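Local coordinates for protein fibrillarin-like rRNA/tRNA 2'-O-methyltransferase (PDB 1NT2) that uses S-adenosyl-L-methionine to methylate ribose 2'-hydroxyls of rRNA and tRNA at sites chosen by a guide RNA in box C/D ribonucleoprotein particles, at residues A[46-51]-A[196-201]; A[59-64]-A[82-87]; A[128-133]-A[155-160]. All blocks are in the same frame, centred on the assembly; numbering follows the deposited sequence.

Contact 1 (A[46-51]-A[196-201])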
loop_
_atom_site.group_PDB
_atom_site.type_symbol
_atom_site.label_atom_id
_atom_site.label_comp_id
_atom_site.label_asym_id
_atom_site.label_seq_id
_atom_site.Cartn_x
_atom_site.Cartn_y
_atom_site.Cartn_z
ATOM N N MET A 46 29.117 -13.772 41.425
ATOM C CA MET A 46 30.526 -13.415 41.259
ATOM C C MET A 46 31.263 -13.700 42.560
ATOM O O MET A 46 32.372 -14.237 42.560
ATOM C CB MET A 46 30.679 -11.930 40.919
ATOM C CG MET A 46 32.130 -11.468 40.907
ATOM S SD MET A 46 32.267 -9.690 41.121
ATOM C CE MET A 46 31.512 -9.487 42.766
ATOM N N ILE A 47 30.638 -13.310 43.665
ATOM C CA ILE A 47 31.204 -13.533 44.983
ATOM C C ILE A 47 31.473 -15.026 45.141
ATOM O O ILE A 47 32.598 -15.425 45.442
ATOM C CB ILE A 47 30.234 -13.057 46.084
ATOM C CG1 ILE A 47 30.221 -11.531 46.133
ATOM C CG2 ILE A 47 30.629 -13.631 47.427
ATOM C CD1 ILE A 47 29.245 -10.978 47.137
ATOM N N LEU A 48 30.450 -15.850 44.916
ATOM C CA LEU A 48 30.607 -17.298 45.042
ATOM C C LEU A 48 31.646 -17.860 44.088
ATOM O O LEU A 48 32.387 -18.770 44.456
ATOM C CB LEU A 48 29.284 -18.016 44.811
ATOM C CG LEU A 48 28.166 -17.682 45.792
ATOM C CD1 LEU A 48 26.986 -18.586 45.498
ATOM C CD2 LEU A 48 28.634 -17.861 47.231
ATOM N N LYS A 49 31.694 -17.329 42.869
ATOM C CA LYS A 49 32.661 -17.785 41.870
ATOM C C LYS A 49 34.082 -17.554 42.339
ATOM O O LYS A 49 35.030 -18.045 41.724
ATOM C CB LYS A 49 32.467 -17.054 40.539
ATOM C CG LYS A 49 31.413 -17.646 39.657
ATOM C CD LYS A 49 31.800 -19.042 39.237
ATOM C CE LYS A 49 30.595 -19.777 38.689
ATOM N NZ LYS A 49 30.958 -21.122 38.194
ATOM N N GLY A 50 34.220 -16.786 43.419
ATOM C CA GLY A 50 35.531 -16.490 43.970
ATOM C C GLY A 50 35.765 -15.012 44.212
ATOM O O GLY A 50 35.475 -14.496 45.296
ATOM N N HIS A 51 36.288 -14.340 43.187
ATOM C CA HIS A 51 36.599 -12.912 43.218
ATOM C C HIS A 51 35.552 -12.065 43.945
ATOM O O HIS A 51 34.361 -12.134 43.637
ATOM C CB HIS A 51 36.777 -12.414 41.782
ATOM C CG HIS A 51 37.269 -11.004 41.682
ATOM N ND1 HIS A 51 36.542 -9.924 42.137
ATOM C CD2 HIS A 51 38.409 -10.497 41.159
ATOM C CE1 HIS A 51 37.213 -8.811 41.893
ATOM N NE2 HIS A 51 38.348 -9.131 41.299
ATOM N N MET A 196 29.215 -19.439 35.386
ATOM C CA MET A 196 28.744 -20.690 34.811
ATOM C C MET A 196 27.552 -21.433 35.422
ATOM O O MET A 196 26.578 -21.704 34.710
ATOM C CB MET A 196 29.920 -21.646 34.604
ATOM C CG MET A 196 29.841 -22.355 33.240
ATOM S SD MET A 196 28.887 -21.404 31.959
ATOM C CE MET A 196 27.331 -22.326 31.925
ATOM N N PRO A 197 27.601 -21.809 36.713
ATOM C CA PRO A 197 26.377 -22.497 37.144
ATOM C C PRO A 197 25.163 -21.552 37.180
ATOM O O PRO A 197 24.140 -21.777 36.514
ATOM C CB PRO A 197 26.746 -23.014 38.531
ATOM C CG PRO A 197 28.186 -23.317 38.387
ATOM C CD PRO A 197 28.710 -22.115 37.626
ATOM N N TYR A 198 25.314 -20.473 37.943
ATOM C CA TYR A 198 24.274 -19.476 38.149
ATOM C C TYR A 198 23.743 -18.739 36.926
ATOM O O TYR A 198 22.529 -18.587 36.785
ATOM C CB TYR A 198 24.777 -18.497 39.198
ATOM C CG TYR A 198 25.270 -19.240 40.413
ATOM C CD1 TYR A 198 24.372 -19.799 41.320
ATOM C CD2 TYR A 198 26.627 -19.474 40.606
ATOM C CE1 TYR A 198 24.815 -20.576 42.383
ATOM C CE2 TYR A 198 27.077 -20.252 41.665
ATOM C CZ TYR A 198 26.165 -20.799 42.547
ATOM O OH TYR A 198 26.597 -21.581 43.588
ATOM N N HIS A 199 24.635 -18.283 36.049
ATOM C CA HIS A 199 24.225 -17.575 34.838
ATOM C C HIS A 199 24.992 -18.058 33.623
ATOM O O HIS A 199 25.996 -17.469 33.245
ATOM C CB HIS A 199 24.421 -16.078 35.025
ATOM C CG HIS A 199 23.618 -15.522 36.155
ATOM N ND1 HIS A 199 23.909 -15.793 37.475
ATOM C CD2 HIS A 199 22.489 -14.775 36.164
ATOM C CE1 HIS A 199 22.994 -15.239 38.250
ATOM N NE2 HIS A 199 22.121 -14.616 37.480
ATOM N N ARG A 200 24.489 -19.126 33.009
ATOM C CA ARG A 200 25.128 -19.752 31.854
ATOM C C ARG A 200 25.387 -18.893 30.611
ATOM O O ARG A 200 25.633 -19.437 29.537
ATOM C CB ARG A 200 24.336 -21.002 31.423
ATOM C CG ARG A 200 24.237 -22.133 32.454
ATOM C CD ARG A 200 24.257 -23.517 31.766
ATOM N NE ARG A 200 23.108 -23.776 30.886
ATOM C CZ ARG A 200 23.007 -24.818 30.052
ATOM N NH1 ARG A 200 23.984 -25.714 29.965
ATOM N NH2 ARG A 200 21.920 -24.972 29.305
ATOM N N ASP A 201 25.353 -17.571 30.732
ATOM C CA ASP A 201 25.598 -16.730 29.558
ATOM C C ASP A 201 26.355 -15.441 29.894
ATOM O O ASP A 201 26.821 -14.738 28.997
ATOM C CB ASP A 201 24.262 -16.390 28.881
ATOM C CG ASP A 201 24.404 -16.110 27.376
ATOM O OD1 ASP A 201 25.201 -15.219 26.998
ATOM O OD2 ASP A 201 23.705 -16.785 26.575
#
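At the C-terminal end of helix 42-48, Leu48 and Lys49 pack on Met196, Pro197 and Tyr198 of the connection between strands 188-194 and 202-209. This is a surface contact made by van der Waals packing and not by polar pairing. The Leu48 and Tyr198 side chains cross at about a right angle. Methyl CD1 of Leu48 lies 3.6 Å from Tyr198 OH and 3.8 Å from its CZ, so the branch touches the phenol end of the ring. Lys49 works with its aliphatic chain. CG sits beside the backbone N (chi1 -84°), and the chain bends at chi2 and is extended beyond, which carries CE across to the loop. There CE is 3.6 Å from Met196 N and comes to the edge of the Tyr198 ring, 4.4 Å from CD2. The ammonium end points at the Pro197 ring, though its modelled place is doubtful. Pro197 CB stands 4.1 Å above one face of the Tyr198 ring, toward its rim. With an alanine at Lys49, the backbone at Met196 and the CD2 edge of Tyr198 would probably lose the aliphatic chain packed on them, opening a gap between helix end and loop. Tyr198 also rests on Pro38 and Ala45 and meets the Trp39 ring, so the loop before strand 202-209 lies against helix 42-48 and the loop before it.

Contact 2 (A[59-64]-A[82-87])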
loop_
_atom_site.group_PDB
_atom_site.type_symbol
_atom_site.label_atom_id
_atom_site.label_comp_id
_atom_site.label_asym_id
_atom_site.label_seq_id
_atom_site.Cartn_x
_atom_site.Cartn_y
_atom_site.Cartn_z
ATOM N N GLU A 59 30.708 4.299 50.904
ATOM C CA GLU A 59 30.957 4.312 49.467
ATOM C C GLU A 59 29.849 4.994 48.648
ATOM O O GLU A 59 28.676 4.999 49.037
ATOM C CB GLU A 59 31.145 2.883 48.973
ATOM C CG GLU A 59 32.366 2.675 48.098
ATOM C CD GLU A 59 33.527 2.045 48.850
ATOM O OE1 GLU A 59 33.318 1.603 49.994
ATOM O OE2 GLU A 59 34.647 1.976 48.298
ATOM N N ARG A 60 30.239 5.578 47.514
ATOM C CA ARG A 60 29.308 6.259 46.609
ATOM C C ARG A 60 29.115 5.390 45.381
ATOM O O ARG A 60 29.966 5.380 44.483
ATOM C CB ARG A 60 29.856 7.626 46.169
ATOM C CG ARG A 60 29.287 8.810 46.942
ATOM C CD ARG A 60 29.661 8.725 48.407
ATOM N NE ARG A 60 28.739 9.460 49.267
ATOM C CZ ARG A 60 28.632 9.255 50.577
ATOM N NH1 ARG A 60 29.397 8.336 51.158
ATOM N NH2 ARG A 60 27.759 9.951 51.304
ATOM N N VAL A 61 27.985 4.688 45.332
ATOM C CA VAL A 61 27.695 3.782 44.225
ATOM C C VAL A 61 26.715 4.226 43.135
ATOM O O VAL A 61 25.640 4.781 43.402
ATOM C CB VAL A 61 27.198 2.435 44.760
ATOM C CG1 VAL A 61 27.249 1.395 43.662
ATOM C CG2 VAL A 61 28.034 2.017 45.941
ATOM N N LEU A 62 27.116 3.954 41.897
ATOM C CA LEU A 62 26.312 4.247 40.721
ATOM C C LEU A 62 25.999 2.890 40.119
ATOM O O LEU A 62 26.901 2.199 39.623
ATOM C CB LEU A 62 27.093 5.070 39.694
ATOM C CG LEU A 62 26.342 5.281 38.375
ATOM C CD1 LEU A 62 25.159 6.190 38.634
ATOM C CD2 LEU A 62 27.263 5.856 37.308
ATOM N N TYR A 63 24.727 2.512 40.171
ATOM C CA TYR A 63 24.274 1.229 39.644
ATOM C C TYR A 63 23.523 1.453 38.328
ATOM O O TYR A 63 22.501 2.146 38.288
ATOM C CB TYR A 63 23.375 0.553 40.694
ATOM C CG TYR A 63 23.013 -0.899 40.435
ATOM C CD1 TYR A 63 22.262 -1.265 39.319
ATOM C CD2 TYR A 63 23.368 -1.903 41.339
ATOM C CE1 TYR A 63 21.871 -2.586 39.106
ATOM C CE2 TYR A 63 22.973 -3.234 41.134
ATOM C CZ TYR A 63 22.225 -3.563 40.012
ATOM O OH TYR A 63 21.830 -4.859 39.769
ATOM N N LEU A 64 24.049 0.893 37.245
ATOM C CA LEU A 64 23.403 1.025 35.948
ATOM C C LEU A 64 22.645 -0.259 35.568
ATOM O O LEU A 64 23.218 -1.184 34.981
ATOM C CB LEU A 64 24.440 1.347 34.885
ATOM C CG LEU A 64 25.199 2.651 35.093
ATOM C CD1 LEU A 64 26.272 2.766 34.015
ATOM C CD2 LEU A 64 24.247 3.823 35.025
ATOM N N GLY A 82 26.930 4.483 52.814
ATOM C CA GLY A 82 27.208 5.128 51.542
ATOM C C GLY A 82 25.894 5.485 50.873
ATOM O O GLY A 82 24.860 5.546 51.545
ATOM N N ILE A 83 25.921 5.727 49.563
ATOM C CA ILE A 83 24.696 6.066 48.841
ATOM C C ILE A 83 24.671 5.410 47.456
ATOM O O ILE A 83 25.694 5.335 46.774
ATOM C CB ILE A 83 24.520 7.611 48.728
ATOM C CG1 ILE A 83 23.037 7.958 48.784
ATOM C CG2 ILE A 83 25.125 8.138 47.437
ATOM C CD1 ILE A 83 22.358 7.419 50.017
ATOM N N ILE A 84 23.497 4.931 47.050
ATOM C CA ILE A 84 23.337 4.253 45.770
ATOM C C ILE A 84 22.447 4.985 44.775
ATOM O O ILE A 84 21.260 5.176 45.038
ATOM C CB ILE A 84 22.725 2.862 45.976
ATOM C CG1 ILE A 84 23.637 2.020 46.866
ATOM C CG2 ILE A 84 22.503 2.186 44.630
ATOM C CD1 ILE A 84 23.073 0.650 47.194
ATOM N N TYR A 85 23.010 5.378 43.632
ATOM C CA TYR A 85 22.228 6.061 42.591
ATOM C C TYR A 85 21.805 5.002 41.577
ATOM O O TYR A 85 22.486 4.789 40.577
ATOM C CB TYR A 85 23.057 7.140 41.871
ATOM C CG TYR A 85 23.557 8.290 42.734
ATOM C CD1 TYR A 85 24.833 8.269 43.289
ATOM C CD2 TYR A 85 22.762 9.411 42.971
ATOM C CE1 TYR A 85 25.306 9.333 44.054
ATOM C CE2 TYR A 85 23.227 10.478 43.735
ATOM C CZ TYR A 85 24.500 10.430 44.271
ATOM O OH TYR A 85 24.978 11.486 45.020
ATOM N N ALA A 86 20.685 4.340 41.832
ATOM C CA ALA A 86 20.231 3.289 40.939
ATOM C C ALA A 86 19.423 3.807 39.757
ATOM O O ALA A 86 18.402 4.463 39.944
ATOM C CB ALA A 86 19.423 2.281 41.723
ATOM N N VAL A 87 19.888 3.501 38.545
ATOM C CA VAL A 87 19.214 3.928 37.310
ATOM C C VAL A 87 18.565 2.757 36.550
ATOM O O VAL A 87 19.188 1.714 36.343
ATOM C CB VAL A 87 20.192 4.650 36.343
ATOM C CG1 VAL A 87 21.003 5.687 37.103
ATOM C CG2 VAL A 87 21.098 3.646 35.661
#
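Val61 and Tyr85 sit at the middle of a regular parallel pairing between strands 60-64 and 83-87, whose axes approach to 4.7 Å. Five backbone bonds alternate between the strands. Tyr85 N to Val61 O is 2.7 Å long and nearly straight at 172°, whereas Tyr63 N to Tyr85 O is longer, 3.2 Å. The close packing is at the middle and C-terminal end. With CG beside its backbone N (chi1 -62°), Tyr85 turns its ring edge to the partner strand, CD1 lying 3.6 Å from Val61 O. Leu62 crosses Tyr85 at about a right angle, its CD1 4.0 Å from Tyr85 CB, and Leu64 lies alongside Val87. On the other face the Val61 and Ile84 side chains meet, CB to CG1, at 4.2 Å. At the N-terminal end the backbone bonding continues, Ile83 N to Glu59 O, but the partly exposed side chains of Glu59 and Arg60 are looser; Arg60 NH1 only brushes Gly82 CA, 3.9 Å away. Arg60 NE hydrogen-bonds Tyr51 OH of the partner protein's chain; Tyr85 OH, from mid-strand, bonds to Glu125 of the same chain. The chemistry thus divides: backbone bonds and buried hydrocarbon hold the strands together, while polar side-chain ends serve partners beyond them.

Contact 3 (A[128-133]-A[155-160]). With SAM (S-adenosylmethionine), chain C.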
loop_
_atom_site.group_PDB
_atom_site.type_symbol
_atom_site.label_atom_id
_atom_site.label_comp_id
_atom_site.label_asym_id
_atom_site.label_seq_id
_atom_site.Cartn_x
_atom_site.Cartn_y
_atom_site.Cartn_z
ATOM N N ASP A 128 32.584 6.133 43.553
ATOM C CA ASP A 128 33.738 5.275 43.846
ATOM C C ASP A 128 33.724 3.974 43.046
ATOM O O ASP A 128 34.738 3.267 42.949
ATOM C CB ASP A 128 33.756 4.926 45.332
ATOM C CG ASP A 128 33.708 6.148 46.215
ATOM O OD1 ASP A 128 34.543 7.055 46.004
ATOM O OD2 ASP A 128 32.845 6.195 47.125
ATOM N N LEU A 129 32.555 3.655 42.494
ATOM C CA LEU A 129 32.369 2.442 41.704
ATOM C C LEU A 129 31.068 2.448 40.906
ATOM O O LEU A 129 30.009 2.853 41.411
ATOM C CB LEU A 129 32.422 1.209 42.613
ATOM C CG LEU A 129 31.526 0.024 42.262
ATOM C CD1 LEU A 129 32.290 -1.275 42.414
ATOM C CD2 LEU A 129 30.297 0.056 43.154
ATOM N N ILE A 130 31.169 2.004 39.653
ATOM C CA ILE A 130 30.020 1.932 38.764
ATOM C C ILE A 130 29.721 0.470 38.510
ATOM O O ILE A 130 30.510 -0.212 37.852
ATOM C CB ILE A 130 30.299 2.544 37.389
ATOM C CG1 ILE A 130 31.040 3.868 37.524
ATOM C CG2 ILE A 130 28.988 2.775 36.670
ATOM C CD1 ILE A 130 31.458 4.463 36.187
ATOM N N TYR A 131 28.595 -0.014 39.033
ATOM C CA TYR A 131 28.190 -1.405 38.826
ATOM C C TYR A 131 27.209 -1.420 37.664
ATOM O O TYR A 131 26.195 -0.716 37.695
ATOM C CB TYR A 131 27.510 -1.982 40.078
ATOM C CG TYR A 131 27.088 -3.429 39.925
ATOM C CD1 TYR A 131 28.026 -4.429 39.661
ATOM C CD2 TYR A 131 25.748 -3.793 39.986
ATOM C CE1 TYR A 131 27.633 -5.757 39.452
ATOM C CE2 TYR A 131 25.338 -5.118 39.781
ATOM C CZ TYR A 131 26.284 -6.094 39.512
ATOM O OH TYR A 131 25.883 -7.393 39.283
ATOM N N GLN A 132 27.517 -2.193 36.628
ATOM C CA GLN A 132 26.619 -2.260 35.487
ATOM C C GLN A 132 26.206 -3.689 35.170
ATOM O O GLN A 132 27.030 -4.610 35.114
ATOM C CB GLN A 132 27.247 -1.622 34.246
ATOM C CG GLN A 132 26.204 -1.138 33.237
ATOM C CD GLN A 132 26.809 -0.756 31.899
ATOM O OE1 GLN A 132 27.194 -1.620 31.108
ATOM N NE2 GLN A 132 26.906 0.544 31.640
ATOM N N ASP A 133 24.903 -3.846 34.961
ATOM C CA ASP A 133 24.280 -5.122 34.652
ATOM C C ASP A 133 23.233 -4.825 33.592
ATOM O O ASP A 133 22.062 -5.152 33.758
ATOM C CB ASP A 133 23.596 -5.672 35.905
ATOM C CG ASP A 133 23.221 -7.125 35.779
ATOM O OD1 ASP A 133 22.845 -7.539 34.662
ATOM O OD2 ASP A 133 23.289 -7.840 36.806
ATOM N N GLY A 155 38.955 4.897 40.499
ATOM C CA GLY A 155 37.713 4.320 40.970
ATOM C C GLY A 155 37.604 2.962 40.307
ATOM O O GLY A 155 38.319 2.684 39.343
ATOM N N GLU A 156 36.713 2.111 40.802
ATOM C CA GLU A 156 36.576 0.781 40.232
ATOM C C GLU A 156 35.173 0.455 39.714
ATOM O O GLU A 156 34.174 1.005 40.186
ATOM C CB GLU A 156 37.015 -0.259 41.272
ATOM C CG GLU A 156 36.443 -0.021 42.670
ATOM C CD GLU A 156 36.937 -1.030 43.704
ATOM O OE1 GLU A 156 38.148 -1.025 44.031
ATOM O OE2 GLU A 156 36.104 -1.827 44.190
ATOM N N VAL A 157 35.110 -0.441 38.730
ATOM C CA VAL A 157 33.837 -0.851 38.148
ATOM C C VAL A 157 33.707 -2.357 37.994
ATOM O O VAL A 157 34.693 -3.075 37.842
ATOM C CB VAL A 157 33.587 -0.220 36.738
ATOM C CG1 VAL A 157 33.422 1.279 36.857
ATOM C CG2 VAL A 157 34.721 -0.571 35.786
ATOM N N VAL A 158 32.463 -2.817 38.045
ATOM C CA VAL A 158 32.118 -4.222 37.878
ATOM C C VAL A 158 31.018 -4.180 36.829
ATOM O O VAL A 158 30.036 -3.445 36.966
ATOM C CB VAL A 158 31.547 -4.846 39.172
ATOM C CG1 VAL A 158 31.469 -6.348 39.024
ATOM C CG2 VAL A 158 32.404 -4.462 40.363
ATOM N N ILE A 159 31.183 -4.953 35.773
ATOM C CA ILE A 159 30.194 -4.942 34.724
ATOM C C ILE A 159 29.853 -6.362 34.315
ATOM O O ILE A 159 30.743 -7.163 34.022
ATOM C CB ILE A 159 30.719 -4.155 33.504
ATOM C CG1 ILE A 159 29.626 -4.027 32.440
ATOM C CG2 ILE A 159 31.959 -4.839 32.946
ATOM C CD1 ILE A 159 30.081 -3.322 31.164
ATOM N N MET A 160 28.562 -6.679 34.316
ATOM C CA MET A 160 28.123 -8.006 33.918
ATOM C C MET A 160 27.870 -7.975 32.402
ATOM O O MET A 160 27.400 -6.973 31.856
ATOM C CB MET A 160 26.856 -8.397 34.684
ATOM C CG MET A 160 26.978 -8.350 36.217
ATOM S SD MET A 160 28.449 -9.147 36.949
ATOM C CE MET A 160 28.356 -10.764 36.231
HETATM N N SAM C . 20.253 -7.985 38.201
HETATM C CA SAM C . 18.891 -7.601 37.749
HETATM C C SAM C . 17.830 -8.212 38.654
HETATM O O SAM C . 18.203 -8.909 39.594
HETATM O OXT SAM C . 16.613 -7.945 38.362
HETATM C CB SAM C . 18.689 -8.032 36.268
HETATM C CG SAM C . 19.031 -6.866 35.349
HETATM S SD SAM C . 18.859 -7.033 33.516
HETATM C CE SAM C . 20.119 -8.178 32.931
HETATM C "C5'" SAM C . 19.329 -5.495 32.833
HETATM C "C4'" SAM C . 18.460 -4.311 33.189
HETATM O "O4'" SAM C . 19.043 -3.181 32.537
HETATM C "C3'" SAM C . 17.034 -4.383 32.643
HETATM O "O3'" SAM C . 16.212 -4.463 33.837
HETATM C "C2'" SAM C . 16.754 -3.057 31.950
HETATM O "O2'" SAM C . 15.547 -2.349 32.158
HETATM C "C1'" SAM C . 18.044 -2.256 32.213
HETATM N N9 SAM C . 18.506 -1.479 31.076
HETATM C C8 SAM C . 18.917 -1.906 29.840
HETATM N N7 SAM C . 19.285 -0.946 29.045
HETATM C C5 SAM C . 19.106 0.200 29.802
HETATM C C6 SAM C . 19.326 1.584 29.533
HETATM N N6 SAM C . 19.800 2.017 28.349
HETATM N N1 SAM C . 19.042 2.514 30.518
HETATM C C2 SAM C . 18.564 2.062 31.713
HETATM N N3 SAM C . 18.323 0.780 32.076
HETATM C C4 SAM C . 18.619 -0.112 31.062
#
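Tyr131 and Val158 face each other across parallel strands 129-132 and 155-160, and the tyrosine goes on to touch Met160. Its CB lies 4.3 Å from Val158 O. With CG anti to the backbone N (chi1 -179°), the ring swings toward the partner strand. CD1 is then 3.5 Å from Val158 O and 3.6 Å from Val158 CB, which sits in the ring plane at its edge. One atom further, CE1 meets the CG1 methyl of Val158 at 3.9 Å. At the tip, OH rests 3.4 Å from Met160 CG. The methionine chain, bent at chi2 and chi3, leaves SD well off the ring normal, an oblique Met-aromatic contact. The Tyr63 ring stacks edge-to-face with Tyr131.

On the opposite face Ile130 lies side by side with Val157 and Gln132 with Ile159. Gln132 is extended beyond CG, and its OE1 ends against CD1 and CG1 of Ile159. Backbone bonds join the strands throughout, among them Gln132 N to Val158 O at 2.8 Å. Helix 139-150 packs on the face of Ile130, Gln132 and Ile159.

Near the C-terminal end of the strand, Asp133 passes Met160 CG and turns its carboxylate to S-adenosylmethionine. Its OD2 accepts a weak bond of 3.3 Å from the ligand's amino N and forms a salt bridge with Lys42, which probably helps to position it. The parallel strands, joined through helix 139-150, are the fourth and fifth in chain order of a mixed seven-stranded sheet ordered 3-2-1-4-5-7-6; with the cofactor at the strands' C-terminal ends, this is the Rossmann-like fold of S-adenosylmethionine-dependent methyltransferases.

Contacts 2 and 3 belong to one mixed sheet, their centres 10 Å apart, with strands 60-64 and 127-132 as direct neighbours. Arg60 N lies 2.7 Å from Asp128 OD2 and Leu64 N 2.7 Å from Tyr131 O, both probable hydrogen bonds. The S-adenosylmethionine pocket lies by the C-terminal ends of these strands: contact 3 supplies Asp133, and the Tyr63 side chain of contact 2 comes within about 4 Å of the ligand. Contact 1 closes the chain segment in which both others are nested. It reaches contact 3 through Met46 SD, 4.0 Å from Val158 CG1, but stays about 10 Å from contact 2 at the nearest atoms; its Tyr198 side chain is about 11 Å from the ligand.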